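Local coordinates for protein laccase (PDB 3SQR) that oxidises phenolic substrates with its copper centres while reducing dioxygen to water, and probably takes part in lignin degradation and the detoxification of lignin-derived products, at residues 116-121 with 571-576; 167-172 with 177-182. All coordinates share one frame; numbering follows the deposited sequence.

Contact 1. Residues 116-121 with 571-576. With NAG (2-acetamido-2-deoxy-beta-D-glucopyranose), chain B; NAG (2-acetamido-2-deoxy-beta-D-glucopyranose), chain H; NAG (2-acetamido-2-deoxy-beta-D-glucopyranose), chain C.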
loop_
_atom_site.group_PDB
_atom_site.type_symbol
_atom_site.label_atom_id
_atom_site.label_comp_id
_atom_site.label_asym_id
_atom_site.label_seq_id
_atom_site.Cartn_x
_atom_site.Cartn_y
_atom_site.Cartn_z
ATOM N N LEU A 116 -10.328 15.918 -11.972
ATOM C CA LEU A 116 -10.746 15.019 -13.006
ATOM C C LEU A 116 -12.159 15.471 -13.386
ATOM O O LEU A 116 -12.856 16.066 -12.552
ATOM C CB LEU A 116 -10.811 13.585 -12.501
ATOM C CG LEU A 116 -9.456 13.068 -11.981
ATOM C CD1 LEU A 116 -9.821 11.695 -11.320
ATOM C CD2 LEU A 116 -8.379 12.997 -13.071
ATOM N N GLU A 117 -12.531 15.213 -14.629
ATOM C CA GLU A 117 -13.882 15.536 -15.056
ATOM C C GLU A 117 -14.891 14.406 -14.841
ATOM O O GLU A 117 -16.061 14.681 -14.590
ATOM C CB GLU A 117 -13.862 15.906 -16.543
ATOM C CG GLU A 117 -13.240 17.263 -16.817
ATOM C CD GLU A 117 -13.866 17.930 -18.032
ATOM O OE1 GLU A 117 -13.993 17.261 -19.102
ATOM O OE2 GLU A 117 -14.279 19.112 -17.883
ATOM N N HIS A 118 -14.444 13.155 -14.943
ATOM C CA HIS A 118 -15.358 11.997 -15.114
ATOM C C HIS A 118 -15.213 10.884 -14.061
ATOM O O HIS A 118 -15.702 9.781 -14.270
ATOM C CB HIS A 118 -15.201 11.414 -16.536
ATOM C CG HIS A 118 -15.469 12.408 -17.622
ATOM N ND1 HIS A 118 -16.596 13.202 -17.638
ATOM C CD2 HIS A 118 -14.747 12.755 -18.710
ATOM C CE1 HIS A 118 -16.553 14.001 -18.696
ATOM N NE2 HIS A 118 -15.444 13.748 -19.366
ATOM N N ASN A 119 -14.462 11.144 -12.982
ATOM C CA ASN A 119 -14.406 10.233 -11.833
ATOM C C ASN A 119 -14.514 11.062 -10.568
ATOM O O ASN A 119 -13.937 12.164 -10.503
ATOM C CB ASN A 119 -13.037 9.494 -11.680
ATOM C CG ASN A 119 -12.756 8.410 -12.655
ATOM O OD1 ASN A 119 -11.657 7.921 -12.658
ATOM N ND2 ASN A 119 -13.718 7.996 -13.482
ATOM N N GLY A 120 -15.182 10.535 -9.552
ATOM C CA GLY A 120 -14.916 10.908 -8.176
ATOM C C GLY A 120 -13.461 10.512 -7.858
ATOM O O GLY A 120 -12.810 9.864 -8.632
ATOM N N THR A 121 -13.041 10.837 -6.653
ATOM C CA THR A 121 -11.760 10.328 -6.166
ATOM C C THR A 121 -11.819 10.350 -4.635
ATOM O O THR A 121 -12.658 10.941 -4.020
ATOM C CB THR A 121 -10.597 11.113 -6.718
ATOM O OG1 THR A 121 -9.370 10.351 -6.526
ATOM C CG2 THR A 121 -10.454 12.500 -6.038
ATOM N N GLN A 571 -23.395 11.953 -14.245
ATOM C CA GLN A 571 -22.062 11.423 -14.481
ATOM C C GLN A 571 -21.992 10.661 -15.810
ATOM O O GLN A 571 -22.972 10.003 -16.237
ATOM C CB GLN A 571 -21.700 10.492 -13.320
ATOM C CG GLN A 571 -22.566 9.215 -13.257
ATOM C CD GLN A 571 -22.522 8.493 -11.928
ATOM O OE1 GLN A 571 -21.859 8.933 -10.971
ATOM N NE2 GLN A 571 -23.192 7.343 -11.880
ATOM N N LEU A 572 -20.850 10.728 -16.471
ATOM C CA LEU A 572 -20.592 9.934 -17.685
ATOM C C LEU A 572 -20.445 8.460 -17.363
ATOM O O LEU A 572 -20.751 7.622 -18.183
ATOM C CB LEU A 572 -19.303 10.329 -18.398
ATOM C CG LEU A 572 -19.055 11.598 -19.187
ATOM C CD1 LEU A 572 -18.036 11.210 -20.275
ATOM C CD2 LEU A 572 -20.341 12.220 -19.775
ATOM N N PHE A 573 -19.935 8.137 -16.160
ATOM C CA PHE A 573 -19.661 6.751 -15.778
ATOM C C PHE A 573 -20.170 6.417 -14.409
ATOM O O PHE A 573 -19.987 7.185 -13.454
ATOM C CB PHE A 573 -18.178 6.502 -15.828
ATOM C CG PHE A 573 -17.572 6.826 -17.125
ATOM C CD1 PHE A 573 -17.783 6.017 -18.229
ATOM C CD2 PHE A 573 -16.776 7.949 -17.265
ATOM C CE1 PHE A 573 -17.195 6.343 -19.450
ATOM C CE2 PHE A 573 -16.203 8.260 -18.471
ATOM C CZ PHE A 573 -16.421 7.473 -19.551
ATOM N N ALA A 574 -20.866 5.291 -14.334
ATOM C CA ALA A 574 -21.384 4.795 -13.090
ATOM C C ALA A 574 -20.267 3.935 -12.491
ATOM O O ALA A 574 -19.359 3.489 -13.206
ATOM C CB ALA A 574 -22.619 3.913 -13.313
ATOM N N GLU A 575 -20.399 3.691 -11.203
ATOM C CA GLU A 575 -19.667 2.647 -10.513
ATOM C C GLU A 575 -19.798 1.334 -11.272
ATOM O O GLU A 575 -20.899 0.934 -11.690
ATOM C CB GLU A 575 -20.220 2.446 -9.087
ATOM C CG GLU A 575 -19.382 1.535 -8.213
ATOM C CD GLU A 575 -19.980 1.347 -6.814
ATOM O OE1 GLU A 575 -21.191 1.718 -6.603
ATOM O OE2 GLU A 575 -19.279 0.799 -5.929
ATOM N N ASP A 576 -18.685 0.663 -11.495
ATOM C CA ASP A 576 -18.686 -0.566 -12.280
ATOM C C ASP A 576 -17.706 -1.570 -11.661
ATOM O O ASP A 576 -17.224 -2.456 -12.304
ATOM C CB ASP A 576 -18.494 -0.314 -13.811
ATOM C CG ASP A 576 -17.072 -0.104 -14.199
ATOM O OD1 ASP A 576 -16.340 0.387 -13.313
ATOM O OD2 ASP A 576 -16.688 -0.413 -15.355
HETATM C C1 NAG B . -13.475 6.962 -14.430
HETATM C C2 NAG B . -14.551 5.972 -14.791
HETATM C C3 NAG B . -14.218 4.922 -15.838
HETATM C C4 NAG B . -13.697 5.652 -17.049
HETATM C C5 NAG B . -12.603 6.663 -16.633
HETATM C C6 NAG B . -12.221 7.612 -17.753
HETATM C C7 NAG B . -16.028 5.977 -12.805
HETATM C C8 NAG B . -16.498 5.087 -11.683
HETATM N N2 NAG B . -15.158 5.367 -13.629
HETATM O O3 NAG B . -15.392 4.166 -16.083
HETATM O O4 NAG B . -13.108 4.796 -17.980
HETATM O O5 NAG B . -13.008 7.528 -15.606
HETATM O O6 NAG B . -10.921 8.094 -17.511
HETATM O O7 NAG B . -16.461 7.120 -12.907
HETATM C C1 NAG H . -9.340 12.193 -18.665
HETATM C C2 NAG H . -10.799 11.862 -18.537
HETATM C C3 NAG H . -11.214 10.993 -19.698
HETATM C C4 NAG H . -10.889 11.639 -21.043
HETATM C C5 NAG H . -9.416 12.000 -21.008
HETATM C C6 NAG H . -9.025 12.688 -22.322
HETATM C C7 NAG H . -11.464 11.453 -16.255
HETATM C C8 NAG H . -11.505 10.416 -15.181
HETATM N N2 NAG H . -10.966 11.040 -17.357
HETATM O O3 NAG H . -12.577 10.710 -19.564
HETATM O O4 NAG H . -11.108 10.679 -22.067
HETATM O O5 NAG H . -9.197 12.881 -19.912
HETATM O O6 NAG H . -9.717 13.917 -22.383
HETATM O O7 NAG H . -11.867 12.584 -16.060
HETATM C C1 NAG C . -13.895 4.240 -19.032
HETATM C C2 NAG C . -12.988 3.945 -20.197
HETATM C C3 NAG C . -13.731 3.199 -21.289
HETATM C C4 NAG C . -14.556 2.039 -20.697
HETATM C C5 NAG C . -15.387 2.509 -19.533
HETATM C C6 NAG C . -16.248 1.443 -18.829
HETATM C C7 NAG C . -11.223 5.586 -20.635
HETATM C C8 NAG C . -10.891 6.918 -21.276
HETATM N N2 NAG C . -12.476 5.210 -20.714
HETATM O O3 NAG C . -12.746 2.700 -22.136
HETATM O O4 NAG C . -15.436 1.485 -21.671
HETATM O O5 NAG C . -14.462 3.051 -18.580
HETATM O O6 NAG C . -15.392 0.405 -18.466
HETATM O O7 NAG C . -10.401 4.878 -20.114
HETATM O O HOH W 1 -18.957 12.732 -15.737
HETATM O O HOH W 2 -18.412 9.415 -13.849
#

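Contact 2. Residues 167-172 with 177-182. With CU (copper (II) ion), chain F; CU (copper (II) ion), chain E.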
loop_
_atom_site.group_PDB
_atom_site.type_symbol
_atom_site.label_atom_id
_atom_site.label_comp_id
_atom_site.label_asym_id
_atom_site.label_seq_id
_atom_site.Cartn_x
_atom_site.Cartn_y
_atom_site.Cartn_z
ATOM N N TYR A 167 0.654 7.437 -0.316
ATOM C CA TYR A 167 -0.777 7.812 -0.343
ATOM C C TYR A 167 -1.249 7.491 -1.726
ATOM O O TYR A 167 -0.485 7.588 -2.705
ATOM C CB TYR A 167 -0.995 9.275 0.019
ATOM C CG TYR A 167 -0.359 10.268 -0.904
ATOM C CD1 TYR A 167 0.963 10.583 -0.828
ATOM C CD2 TYR A 167 -1.123 10.947 -1.857
ATOM C CE1 TYR A 167 1.538 11.541 -1.692
ATOM C CE2 TYR A 167 -0.563 11.882 -2.702
ATOM C CZ TYR A 167 0.784 12.163 -2.627
ATOM O OH TYR A 167 1.301 13.060 -3.487
ATOM N N HIS A 168 -2.545 7.161 -1.863
ATOM C CA HIS A 168 -3.001 6.802 -3.170
ATOM C C HIS A 168 -4.484 6.900 -3.240
ATOM O O HIS A 168 -5.147 6.810 -2.246
ATOM C CB HIS A 168 -2.575 5.405 -3.578
ATOM C CG HIS A 168 -3.010 4.300 -2.645
ATOM N ND1 HIS A 168 -4.239 3.676 -2.736
ATOM C CD2 HIS A 168 -2.325 3.642 -1.682
ATOM C CE1 HIS A 168 -4.302 2.717 -1.816
ATOM N NE2 HIS A 168 -3.133 2.655 -1.187
ATOM N N SER A 169 -4.992 7.043 -4.432
ATOM C CA SER A 169 -6.458 6.952 -4.534
ATOM C C SER A 169 -6.932 5.586 -4.102
ATOM O O SER A 169 -6.301 4.581 -4.406
ATOM C CB SER A 169 -6.931 7.211 -5.950
ATOM O OG SER A 169 -8.334 6.941 -6.021
ATOM N N HIS A 170 -8.056 5.560 -3.372
ATOM C CA HIS A 170 -8.674 4.325 -3.032
ATOM C C HIS A 170 -10.040 4.266 -3.761
ATOM O O HIS A 170 -10.884 3.456 -3.448
ATOM C CB HIS A 170 -8.845 4.212 -1.538
ATOM C CG HIS A 170 -8.659 2.837 -1.004
ATOM N ND1 HIS A 170 -9.392 1.769 -1.432
ATOM C CD2 HIS A 170 -7.777 2.336 -0.089
ATOM C CE1 HIS A 170 -9.030 0.686 -0.769
ATOM N NE2 HIS A 170 -8.026 0.993 0.033
ATOM N N PHE A 171 -10.162 5.021 -4.833
ATOM C CA PHE A 171 -11.380 5.080 -5.630
ATOM C C PHE A 171 -11.132 4.245 -6.871
ATOM O O PHE A 171 -10.340 4.606 -7.785
ATOM C CB PHE A 171 -11.690 6.513 -5.984
ATOM C CG PHE A 171 -12.912 6.682 -6.829
ATOM C CD1 PHE A 171 -12.822 6.519 -8.192
ATOM C CD2 PHE A 171 -14.088 7.042 -6.254
ATOM C CE1 PHE A 171 -13.933 6.705 -8.995
ATOM C CE2 PHE A 171 -15.240 7.235 -7.034
ATOM C CZ PHE A 171 -15.144 7.041 -8.408
ATOM N N SER A 172 -11.695 3.045 -6.846
ATOM C CA SER A 172 -11.605 2.158 -7.990
ATOM C C SER A 172 -10.125 1.983 -8.412
ATOM O O SER A 172 -9.255 1.854 -7.517
ATOM C CB SER A 172 -12.582 2.621 -9.136
ATOM O OG SER A 172 -12.469 1.749 -10.270
ATOM N N ASP A 177 -3.348 4.164 -12.623
ATOM C CA ASP A 177 -3.075 5.144 -13.660
ATOM C C ASP A 177 -2.130 6.232 -13.142
ATOM O O ASP A 177 -1.965 7.266 -13.768
ATOM C CB ASP A 177 -4.356 5.732 -14.184
ATOM C CG ASP A 177 -5.013 4.878 -15.287
ATOM O OD1 ASP A 177 -4.422 3.845 -15.716
ATOM O OD2 ASP A 177 -6.100 5.341 -15.779
ATOM N N GLY A 178 -1.517 5.989 -11.999
ATOM C CA GLY A 178 -0.464 6.850 -11.465
ATOM C C GLY A 178 -0.834 7.681 -10.246
ATOM O O GLY A 178 -0.007 8.502 -9.827
ATOM N N LEU A 179 -2.054 7.496 -9.696
ATOM C CA LEU A 179 -2.603 8.331 -8.643
ATOM C C LEU A 179 -2.104 7.891 -7.230
ATOM O O LEU A 179 -2.843 7.350 -6.392
ATOM C CB LEU A 179 -4.118 8.433 -8.731
ATOM C CG LEU A 179 -4.747 9.585 -7.996
ATOM C CD1 LEU A 179 -4.088 10.978 -8.289
ATOM C CD2 LEU A 179 -6.276 9.664 -8.402
ATOM N N PHE A 180 -0.816 8.064 -7.048
ATOM C CA PHE A 180 -0.128 7.730 -5.785
ATOM C C PHE A 180 1.117 8.591 -5.606
ATOM O O PHE A 180 1.601 9.167 -6.559
ATOM C CB PHE A 180 0.279 6.237 -5.779
ATOM C CG PHE A 180 1.338 5.890 -6.773
ATOM C CD1 PHE A 180 2.686 6.008 -6.434
ATOM C CD2 PHE A 180 1.027 5.469 -8.038
ATOM C CE1 PHE A 180 3.710 5.721 -7.345
ATOM C CE2 PHE A 180 2.065 5.132 -8.945
ATOM C CZ PHE A 180 3.382 5.298 -8.612
ATOM N N GLY A 181 1.614 8.675 -4.395
ATOM C CA GLY A 181 2.836 9.418 -4.097
ATOM C C GLY A 181 3.401 8.913 -2.808
ATOM O O GLY A 181 2.762 8.077 -2.118
ATOM N N PRO A 182 4.629 9.334 -2.492
ATOM C CA PRO A 182 5.263 8.867 -1.282
ATOM C C PRO A 182 4.824 9.701 -0.080
ATOM O O PRO A 182 4.655 10.910 -0.185
ATOM C CB PRO A 182 6.741 9.080 -1.569
ATOM C CG PRO A 182 6.818 10.235 -2.514
ATOM C CD PRO A 182 5.486 10.209 -3.298
HETATM CU CU CU F . -2.722 1.058 -0.056
HETATM CU CU CU E . -6.930 -0.182 1.320
HETATM O O HOH W 3 -5.275 0.457 0.216
#

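Contact 1. Residues 116-121 with 571-576
His118 meets Leu572 and Phe573 where a loop of the first cupredoxin domain, between strands 107-114 and 123-125, touches the C-terminal tail that follows helix 551-567. The apolar part is a CH-pi contact: Leu572 CD1 sits over one face of the His118 imidazole, 3.6 Å from its centroid and 12° off the normal, with Glu117 CB over the opposite face. CB of His118 points toward the tail; CG, anti to the carbonyl carbon (chi1 -58°), lays the ring against Leu572. Phe573 brings its ring edge to His118 O, 3.7 Å from Phe573 CD2.

Polar links run through water. One molecule, in the imidazole plane, lies 3.1 Å from His118 ND1 and accepts from Leu572 N; a second lies 2.8 Å from both His118 O and Phe573 O, placed to donate to either.

Attached sugars border the contact. Asn119 carries the chain B NAG; C4 of that sugar and C1 of the chain C NAG lie over one face of the Phe573 ring. The chain H NAG receives a hydrogen bond at O7 from His118 N (2.9 Å). Asn119 ND2, the glycosylated nitrogen, also donates to His118 O at 2.8 Å, from 43° out of the carbonyl plane.

Contact 2. Residues 167-172 with 177-182
Tyr167 and Gly181 form an antiparallel hydrogen-bonded pair in the beta hairpin of strands 163-169 and 180-186. Tyr167 N donates to Gly181 O (2.8 Å), and Gly181 N returns a bond to Tyr167 O (2.9 Å). Ser169 N to Leu179 O adds a third rung at 2.9 Å. Between them, His168 and Phe180 make a non-hydrogen-bonded pair whose CB atoms are 3.7 Å apart.

From Tyr167 CB, chi1 of 62° sets CG between the backbone N and the carbonyl carbon, which lays the ring over Gly181. CD1 comes 3.3 Å from Gly181 O, CE1 lies 3.4 Å from Gly181 C, and CZ is nearest to Gly181 CA; Gly181 N stands over the ring centre. At the rim, Pro182 O approaches CE1 near the ring plane, and at the tip OH is hydrogen-bonded to Pro98 O.

On the other face of the sheet, His168 NE2 binds one copper at 2.0 Å, with His126 and His527. Its ND1 donates almost straight to Ser169 O (170°), so the ring is held at both nitrogens. His170 NE2 binds another copper, with His468, His525 and a water; both are assigned, as in relatives, to the type 3 pair. From the end of strand 163-169 this His-X-His pair serves the trinuclear cluster, where multicopper oxidases reduce dioxygen. Ser169 OG accepts from Phe171 N in an ST turn and is also hydrogen-bonded to Gln174 OE1.

The hairpin is flanked in its sheet by strands 123-125 and 100-103; Tyr167 and Leu179 pack on strand 67-79, Phe180 and Pro182 on strand 195-205.

How the contacts relate
Contact 2 is buried about 9 Å from the centre of the molecule, whereas contact 1 lies at the surface, about 23 Å from it. Their own centres are about 15 Å apart, yet they touch: Gly120 O is 3.4 Å from Phe171 CE1, and Thr121 packs on Ser169 and Leu179. Gln174, in the loop joining the hairpin strands, hydrogen-bonds to Asn119, Gly120 and Thr121 as well as to Ser169. Direct backbone hydrogen bonds join neighbouring strands in contact 2, in a hairpin that itself carries the copper ligand His168. Contact 1 has no direct hydrogen bond across it; its segments, some 450 residues apart, meet through waters and an imidazole face, with attached sugars alongside.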